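Local coordinates for uncharacterized protein (Bacillus subtilis, PDB 5DQV) that probably acts as a metal-dependent nucleotide pyrophosphohydrolase of the HD-domain superfamily, with a bound metal ion at its active centre, at residues D130-I135 and E186-F191. Numbering follows the deposited sequence. Where two conformers were deposited one is given.
Sequences DRLDAI and EERHEF. With NI (nickel (II) ion), chain C.
Arg188 carries most of this contact, reaching from helix 179-202 to the Leu132-Ile135 turn, into which helix 121-132 runs. Its NH1 gives the carbonyl O of Leu132 a hydrogen bond of 2.9 Å, weak because the N-H...O angle is only 129°; the oxygen approaches the guanidinium obliquely. The same NH1 donates to a water at 2.8 Å, lying in the guanidinium plane at its edge, and that water donates to Asp133 OD1 at 2.6 Å. Acid and base are thus joined through solvent, OD1 and NH1 being 4.8 Å apart. Nearer the helix backbone the contact is aliphatic: Ile135 CG1 packs on Arg188 CB at 3.8 Å, the two side chains crossing at about a right angle. Arg188 gets its reach from a chain extended from CG to NE (chi2 -169°, chi3 -176°). Leu132 CB covers part of one guanidinium face, near its rim, 4.2 Å above the plane. An alanine in place of Arg188 would probably leave the Leu132 carbonyl and the bridging water without their guanidinium partner, and, though CB would still meet Ile135, open a gap where the extended chain lay beside Leu132.

In the second shell, Leu132 O also accepts from Ile135 N at 3.2 Å, closing a type I turn. Asp133 forms salt bridges with Arg38 and Arg142 and hydrogen-bonds His35 ND1, consistent with its orienting that metal ligand. Asp130 OD1 binds nickel at 2.2 Å, with His35 and His64 as further ligands and Asp65 also in this HD-type site; Arg188 connects to it through the water, Asp133 and His35. Around this buried junction, Leu42 of helix 33-50 and Val138 of helix 136-150 pack on Arg188, while Ala185 and Met192 of helix 179-202 pack on Ile135.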
loop_
_atom_site.group_PDB
_atom_site.type_symbol
_atom_site.label_atom_id
_atom_site.label_comp_id
_atom_site.label_asym_id
_atom_site.label_seq_id
_atom_site.Cartn_x
_atom_site.Cartn_y
_atom_site.Cartn_z
ATOM N N ASP A 130 -9.533 7.473 -15.002
ATOM C CA ASP A 130 -8.944 7.989 -13.783
ATOM C C ASP A 130 -9.452 7.145 -12.611
ATOM O O ASP A 130 -8.685 6.787 -11.666
ATOM C CB ASP A 130 -9.346 9.471 -13.654
ATOM C CG ASP A 130 -8.536 10.225 -12.679
ATOM O OD1 ASP A 130 -7.388 9.922 -12.479
ATOM O OD2 ASP A 130 -9.058 11.165 -12.090
ATOM N N ARG A 131 -10.754 6.837 -12.632
ATOM C CA ARG A 131 -11.331 6.006 -11.572
ATOM C C ARG A 131 -10.914 4.540 -11.631
ATOM O O ARG A 131 -10.687 3.912 -10.609
ATOM C CB ARG A 131 -12.876 6.175 -11.506
ATOM C CG ARG A 131 -13.209 7.555 -11.064
ATOM C CD ARG A 131 -14.649 7.751 -10.912
ATOM N NE ARG A 131 -14.923 9.135 -10.598
ATOM C CZ ARG A 131 -16.031 9.582 -10.032
ATOM N NH1 ARG A 131 -16.975 8.735 -9.648
ATOM N NH2 ARG A 131 -16.177 10.886 -9.818
ATOM N N LEU A 132 -10.769 4.003 -12.818
ATOM C CA LEU A 132 -10.257 2.646 -12.970
ATOM C C LEU A 132 -8.877 2.509 -12.303
ATOM O O LEU A 132 -8.569 1.470 -11.668
ATOM C CB LEU A 132 -10.207 2.264 -14.443
ATOM C CG LEU A 132 -11.528 1.923 -15.139
ATOM C CD1 LEU A 132 -11.381 1.719 -16.630
ATOM C CD2 LEU A 132 -12.171 0.657 -14.487
ATOM N N ASP A 133 -8.052 3.570 -12.385
ATOM C CA ASP A 133 -6.698 3.506 -11.834
ATOM C C ASP A 133 -6.732 3.522 -10.283
ATOM O O ASP A 133 -5.732 3.280 -9.647
ATOM C CB ASP A 133 -5.833 4.671 -12.377
ATOM C CG ASP A 133 -4.361 4.503 -12.101
ATOM O OD1 ASP A 133 -3.782 3.538 -12.614
ATOM O OD2 ASP A 133 -3.746 5.373 -11.415
ATOM N N ALA A 134 -7.900 3.785 -9.686
ATOM C CA ALA A 134 -8.057 3.892 -8.244
ATOM C C ALA A 134 -8.633 2.580 -7.649
ATOM O O ALA A 134 -8.855 2.502 -6.444
ATOM C CB ALA A 134 -8.982 5.097 -7.879
ATOM N N ILE A 135 -8.893 1.595 -8.500
ATOM C CA ILE A 135 -9.422 0.306 -8.069
ATOM C C ILE A 135 -8.550 -0.832 -8.634
ATOM O O ILE A 135 -7.603 -0.581 -9.385
ATOM C CB ILE A 135 -10.927 0.106 -8.419
ATOM C CG1 ILE A 135 -11.208 0.153 -9.921
ATOM C CG2 ILE A 135 -11.817 1.152 -7.690
ATOM C CD1 ILE A 135 -12.678 -0.153 -10.288
ATOM N N GLU A 186 -15.543 -4.158 -13.525
ATOM C CA GLU A 186 -16.038 -5.368 -12.842
ATOM C C GLU A 186 -14.896 -6.262 -12.394
ATOM O O GLU A 186 -14.924 -6.721 -11.265
ATOM C CB GLU A 186 -17.002 -6.189 -13.713
ATOM C CG GLU A 186 -18.364 -5.559 -13.872
ATOM C CD GLU A 186 -19.284 -5.777 -12.680
ATOM O OE1 GLU A 186 -19.155 -6.809 -11.976
ATOM O OE2 GLU A 186 -20.178 -4.909 -12.465
ATOM N N GLU A 187 -13.908 -6.527 -13.263
ATOM C CA GLU A 187 -12.749 -7.363 -12.925
ATOM C C GLU A 187 -11.973 -6.746 -11.736
ATOM O O GLU A 187 -11.597 -7.404 -10.783
ATOM C CB GLU A 187 -11.747 -7.433 -14.098
ATOM C CG GLU A 187 -12.293 -7.582 -15.522
ATOM C CD GLU A 187 -11.158 -7.502 -16.553
ATOM O OE1 GLU A 187 -10.034 -7.903 -16.199
ATOM O OE2 GLU A 187 -11.376 -7.044 -17.697
ATOM N N ARG A 188 -11.699 -5.454 -11.857
ATOM C CA ARG A 188 -10.888 -4.741 -10.867
ATOM C C ARG A 188 -11.569 -4.669 -9.498
ATOM O O ARG A 188 -10.942 -4.874 -8.478
ATOM C CB ARG A 188 -10.529 -3.325 -11.376
ATOM C CG ARG A 188 -9.544 -3.342 -12.541
ATOM C CD ARG A 188 -9.054 -1.900 -12.792
ATOM N NE ARG A 188 -8.203 -1.895 -13.933
ATOM C CZ ARG A 188 -7.147 -1.097 -14.099
ATOM N NH1 ARG A 188 -6.779 -0.200 -13.167
ATOM N NH2 ARG A 188 -6.437 -1.265 -15.168
ATOM N N HIS A 189 -12.851 -4.395 -9.517
ATOM C CA HIS A 189 -13.695 -4.350 -8.317
ATOM C C HIS A 189 -13.749 -5.697 -7.655
ATOM O O HIS A 189 -13.562 -5.788 -6.466
ATOM C CB HIS A 189 -15.074 -3.919 -8.699
ATOM C CG HIS A 189 -16.039 -3.868 -7.559
ATOM N ND1 HIS A 189 -16.075 -2.822 -6.665
ATOM C CD2 HIS A 189 -17.011 -4.729 -7.174
ATOM C CE1 HIS A 189 -17.056 -3.023 -5.795
ATOM N NE2 HIS A 189 -17.637 -4.175 -6.079
ATOM N N GLU A 190 -13.998 -6.744 -8.434
ATOM C CA GLU A 190 -14.036 -8.073 -7.860
ATOM C C GLU A 190 -12.678 -8.469 -7.252
ATOM O O GLU A 190 -12.613 -9.164 -6.223
ATOM C CB GLU A 190 -14.458 -9.108 -8.871
ATOM C CG GLU A 190 -15.946 -9.005 -9.200
ATOM C CD GLU A 190 -16.828 -9.118 -7.944
ATOM O OE1 GLU A 190 -16.493 -9.937 -7.032
ATOM O OE2 GLU A 190 -17.848 -8.383 -7.889
ATOM N N PHE A 191 -11.605 -8.096 -7.919
ATOM C CA PHE A 191 -10.270 -8.398 -7.362
ATOM C C PHE A 191 -10.079 -7.656 -6.009
ATOM O O PHE A 191 -9.549 -8.183 -5.035
ATOM C CB PHE A 191 -9.145 -8.016 -8.348
ATOM C CG PHE A 191 -7.792 -8.376 -7.834
ATOM C CD1 PHE A 191 -7.371 -9.680 -7.863
ATOM C CD2 PHE A 191 -7.026 -7.434 -7.182
ATOM C CE1 PHE A 191 -6.148 -10.024 -7.336
ATOM C CE2 PHE A 191 -5.812 -7.763 -6.629
ATOM C CZ PHE A 191 -5.368 -9.041 -6.701
HETATM NI NI NI C . -5.889 11.425 -11.912
HETATM O O HOH W 1 -4.628 1.441 -13.909
#